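Hpr(Ser) kinase (PDB 3TQF) probably acts as a bifunctional, ATP-binding enzyme that phosphorylates the phosphocarrier protein HPr on a serine and removes that phosphate again. Local coordinates at residues I99-P104 / F133-G138. Numbering follows the deposited sequence.
Sequences ISLVKP and FPIHPG
Leu101 pairs with Phe133 and Val102 with Pro134 at the C-terminal ends of two adjacent parallel strands, 92-102 and 126-134, in the mixed sheet of the HPr kinase C-terminal domain. Phe133 N bonds to Ser100 O (3.0 Å) and Val102 N, nearly straight, to Phe133 O (2.8 Å, 176° at the hydrogen); a third bond, Ile135 N to Val102 O (2.9 Å), carries the pairing one residue past the end of strand 126-134. Val102 O also receives a CA-H...O contact from Pro134 CA at 3.3 Å. On the Leu101 and Phe133 face, Leu101 CD2 approaches the phenyl ring obliquely, and its other methyl, CD1, meets Ile135 CD1. Ile99 CG2 lies alongside Phe133 CB at 4.1 Å. Helix 141-165 covers this face through Leu141 and Leu148, while Leu101 also touches Ile27 in a probable P-loop. Met107 packs against Val102 and Pro134 on the other face, and Gly74 of a second subunit reaches Phe133 and Pro134. Past the strand ends, CG of His136 is anti to the carbonyl carbon (chi1 -61°), which brings one imidazole face to Pro104, whose CG sits 3.9 Å from the ring centroid in a CH-pi contact, 22° off the ring normal.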
ATOM      1  N   ILE A  99      19.712   4.352   5.373  1.00 32.36           N
ATOM      2  CA  ILE A  99      18.710   5.293   4.881  1.00 32.21           C
ATOM      3  C   ILE A  99      18.172   6.117   6.039  1.00 32.95           C
ATOM      4  O   ILE A  99      17.784   5.578   7.071  1.00 32.41           O
ATOM      5  CB  ILE A  99      17.540   4.585   4.177  1.00 31.07           C
ATOM      6  CG1 ILE A  99      18.037   3.806   2.959  1.00 30.41           C
ATOM      7  CG2 ILE A  99      16.488   5.597   3.743  1.00 31.10           C
ATOM      8  CD1 ILE A  99      16.982   2.930   2.340  1.00 29.59           C
ATOM      9  N   SER A 100      18.157   7.430   5.850  1.00 34.51           N
ATOM     10  CA  SER A 100      17.683   8.369   6.853  1.00 35.79           C
ATOM     11  C   SER A 100      16.419   9.037   6.327  1.00 36.08           C
ATOM     12  O   SER A 100      16.486   9.841   5.400  1.00 36.92           O
ATOM     13  CB  SER A 100      18.765   9.408   7.136  1.00 37.70           C
ATOM     14  OG  SER A 100      18.389  10.253   8.203  1.00 39.54           O
ATOM     15  N   LEU A 101      15.272   8.686   6.913  1.00 35.67           N
ATOM     16  CA  LEU A 101      13.977   9.209   6.480  1.00 36.05           C
ATOM     17  C   LEU A 101      13.801  10.618   7.003  1.00 38.58           C
ATOM     18  O   LEU A 101      13.818  10.831   8.209  1.00 39.53           O
ATOM     19  CB  LEU A 101      12.839   8.333   7.000  1.00 35.01           C
ATOM     20  CG  LEU A 101      12.811   6.868   6.556  1.00 32.71           C
ATOM     21  CD1 LEU A 101      11.707   6.137   7.287  1.00 31.39           C
ATOM     22  CD2 LEU A 101      12.633   6.749   5.049  1.00 31.72           C
ATOM     23  N   VAL A 102      13.626  11.570   6.092  1.00 40.33           N
ATOM     24  CA  VAL A 102      13.586  12.989   6.428  1.00 43.31           C
ATOM     25  C   VAL A 102      12.265  13.602   5.996  1.00 44.91           C
ATOM     26  O   VAL A 102      11.710  13.218   4.970  1.00 44.24           O
ATOM     27  CB  VAL A 102      14.727  13.746   5.724  1.00 44.66           C
ATOM     28  CG1 VAL A 102      14.657  15.240   6.022  1.00 47.62           C
ATOM     29  CG2 VAL A 102      16.072  13.177   6.143  1.00 43.95           C
ATOM     30  N   LYS A 103      11.768  14.555   6.781  1.00 47.63           N
ATOM     31  CA  LYS A 103      10.551  15.280   6.435  1.00 49.76           C
ATOM     32  C   LYS A 103      10.891  16.204   5.270  1.00 51.84           C
ATOM     33  O   LYS A 103      11.917  16.885   5.309  1.00 53.44           O
ATOM     34  CB  LYS A 103      10.040  16.110   7.616  1.00 52.27           C
ATOM     35  CG  LYS A 103       9.789  15.328   8.914  1.00 51.72           C
ATOM     36  CD  LYS A 103       8.351  14.855   9.059  1.00 51.93           C
ATOM     37  CE  LYS A 103       8.080  14.365  10.480  1.00 52.12           C
ATOM     38  NZ  LYS A 103       7.954  15.485  11.458  1.00 55.09           N
ATOM     39  N   PRO A 104      10.043  16.232   4.229  1.00 52.43           N
ATOM     40  CA  PRO A 104      10.304  17.044   3.043  1.00 54.47           C
ATOM     41  C   PRO A 104      10.769  18.469   3.328  1.00 58.14           C
ATOM     42  O   PRO A 104      11.655  18.966   2.637  1.00 59.32           O
ATOM     43  CB  PRO A 104       8.952  17.054   2.338  1.00 55.17           C
ATOM     44  CG  PRO A 104       8.358  15.745   2.680  1.00 52.26           C
ATOM     45  CD  PRO A 104       8.836  15.404   4.061  1.00 51.10           C
ATOM     46  N   PHE A 133      16.178  10.356   2.456  1.00 38.68           N
ATOM     47  CA  PHE A 133      14.958  10.112   1.693  1.00 38.50           C
ATOM     48  C   PHE A 133      13.773  10.903   2.229  1.00 39.91           C
ATOM     49  O   PHE A 133      13.431  10.774   3.398  1.00 39.42           O
ATOM     50  CB  PHE A 133      14.608   8.626   1.679  1.00 36.43           C
ATOM     51  CG  PHE A 133      13.567   8.277   0.659  1.00 36.22           C
ATOM     52  CD1 PHE A 133      12.241   8.143   1.019  1.00 35.67           C
ATOM     53  CD2 PHE A 133      13.914   8.128  -0.671  1.00 36.60           C
ATOM     54  CE1 PHE A 133      11.284   7.841   0.079  1.00 36.03           C
ATOM     55  CE2 PHE A 133      12.960   7.828  -1.619  1.00 36.89           C
ATOM     56  CZ  PHE A 133      11.642   7.685  -1.244  1.00 36.78           C
ATOM     57  N   PRO A 134      13.130  11.712   1.364  1.00 42.15           N
ATOM     58  CA  PRO A 134      11.973  12.497   1.773  1.00 44.03           C
ATOM     59  C   PRO A 134      10.744  11.626   1.978  1.00 43.41           C
ATOM     60  O   PRO A 134      10.413  10.820   1.113  1.00 42.46           O
ATOM     61  CB  PRO A 134      11.761  13.439   0.596  1.00 46.13           C
ATOM     62  CG  PRO A 134      12.271  12.701  -0.564  1.00 44.95           C
ATOM     63  CD  PRO A 134      13.418  11.882  -0.072  1.00 42.84           C
ATOM     64  N   ILE A 135      10.075  11.801   3.113  1.00 44.56           N
ATOM     65  CA  ILE A 135       8.924  10.980   3.463  1.00 44.33           C
ATOM     66  C   ILE A 135       7.617  11.737   3.240  1.00 46.76           C
ATOM     67  O   ILE A 135       7.310  12.684   3.959  1.00 48.99           O
ATOM     68  CB  ILE A 135       9.015  10.479   4.926  1.00 43.62           C
ATOM     69  CG1 ILE A 135       7.844   9.550   5.257  1.00 43.22           C
ATOM     70  CG2 ILE A 135       9.057  11.646   5.908  1.00 45.60           C
ATOM     71  CD1 ILE A 135       8.138   8.589   6.413  1.00 42.09           C
ATOM     72  N   HIS A 136       6.863  11.321   2.227  1.00 47.14           N
ATOM     73  CA  HIS A 136       5.512  11.826   1.997  1.00 49.28           C
ATOM     74  C   HIS A 136       4.531  10.757   2.460  1.00 48.73           C
ATOM     75  O   HIS A 136       4.767   9.571   2.226  1.00 47.05           O
ATOM     76  CB  HIS A 136       5.290  12.113   0.516  1.00 50.37           C
ATOM     77  CG  HIS A 136       6.210  13.150  -0.047  1.00 51.42           C
ATOM     78  ND1 HIS A 136       5.918  14.498  -0.024  1.00 53.79           N
ATOM     79  CD2 HIS A 136       7.412  13.037  -0.661  1.00 50.07           C
ATOM     80  CE1 HIS A 136       6.901  15.170  -0.594  1.00 54.57           C
ATOM     81  NE2 HIS A 136       7.822  14.307  -0.988  1.00 52.29           N
ATOM     82  N   PRO A 137       3.425  11.157   3.115  1.00 50.86           N
ATOM     83  CA  PRO A 137       2.497  10.120   3.570  1.00 50.24           C
ATOM     84  C   PRO A 137       1.690   9.526   2.411  1.00 50.50           C
ATOM     85  O   PRO A 137       1.091  10.269   1.634  1.00 52.66           O
ATOM     86  CB  PRO A 137       1.575  10.866   4.555  1.00 52.38           C
ATOM     87  CG  PRO A 137       2.072  12.295   4.613  1.00 54.34           C
ATOM     88  CD  PRO A 137       2.909  12.509   3.398  1.00 53.85           C
ATOM     89  N   GLY A 138       1.702   8.201   2.293  1.00 48.70           N
ATOM     90  CA  GLY A 138       0.844   7.496   1.342  1.00 49.22           C
ATOM     91  C   GLY A 138       1.246   7.584  -0.124  1.00 49.38           C
ATOM     92  O   GLY A 138       0.408   7.867  -0.986  1.00 51.57           O
TER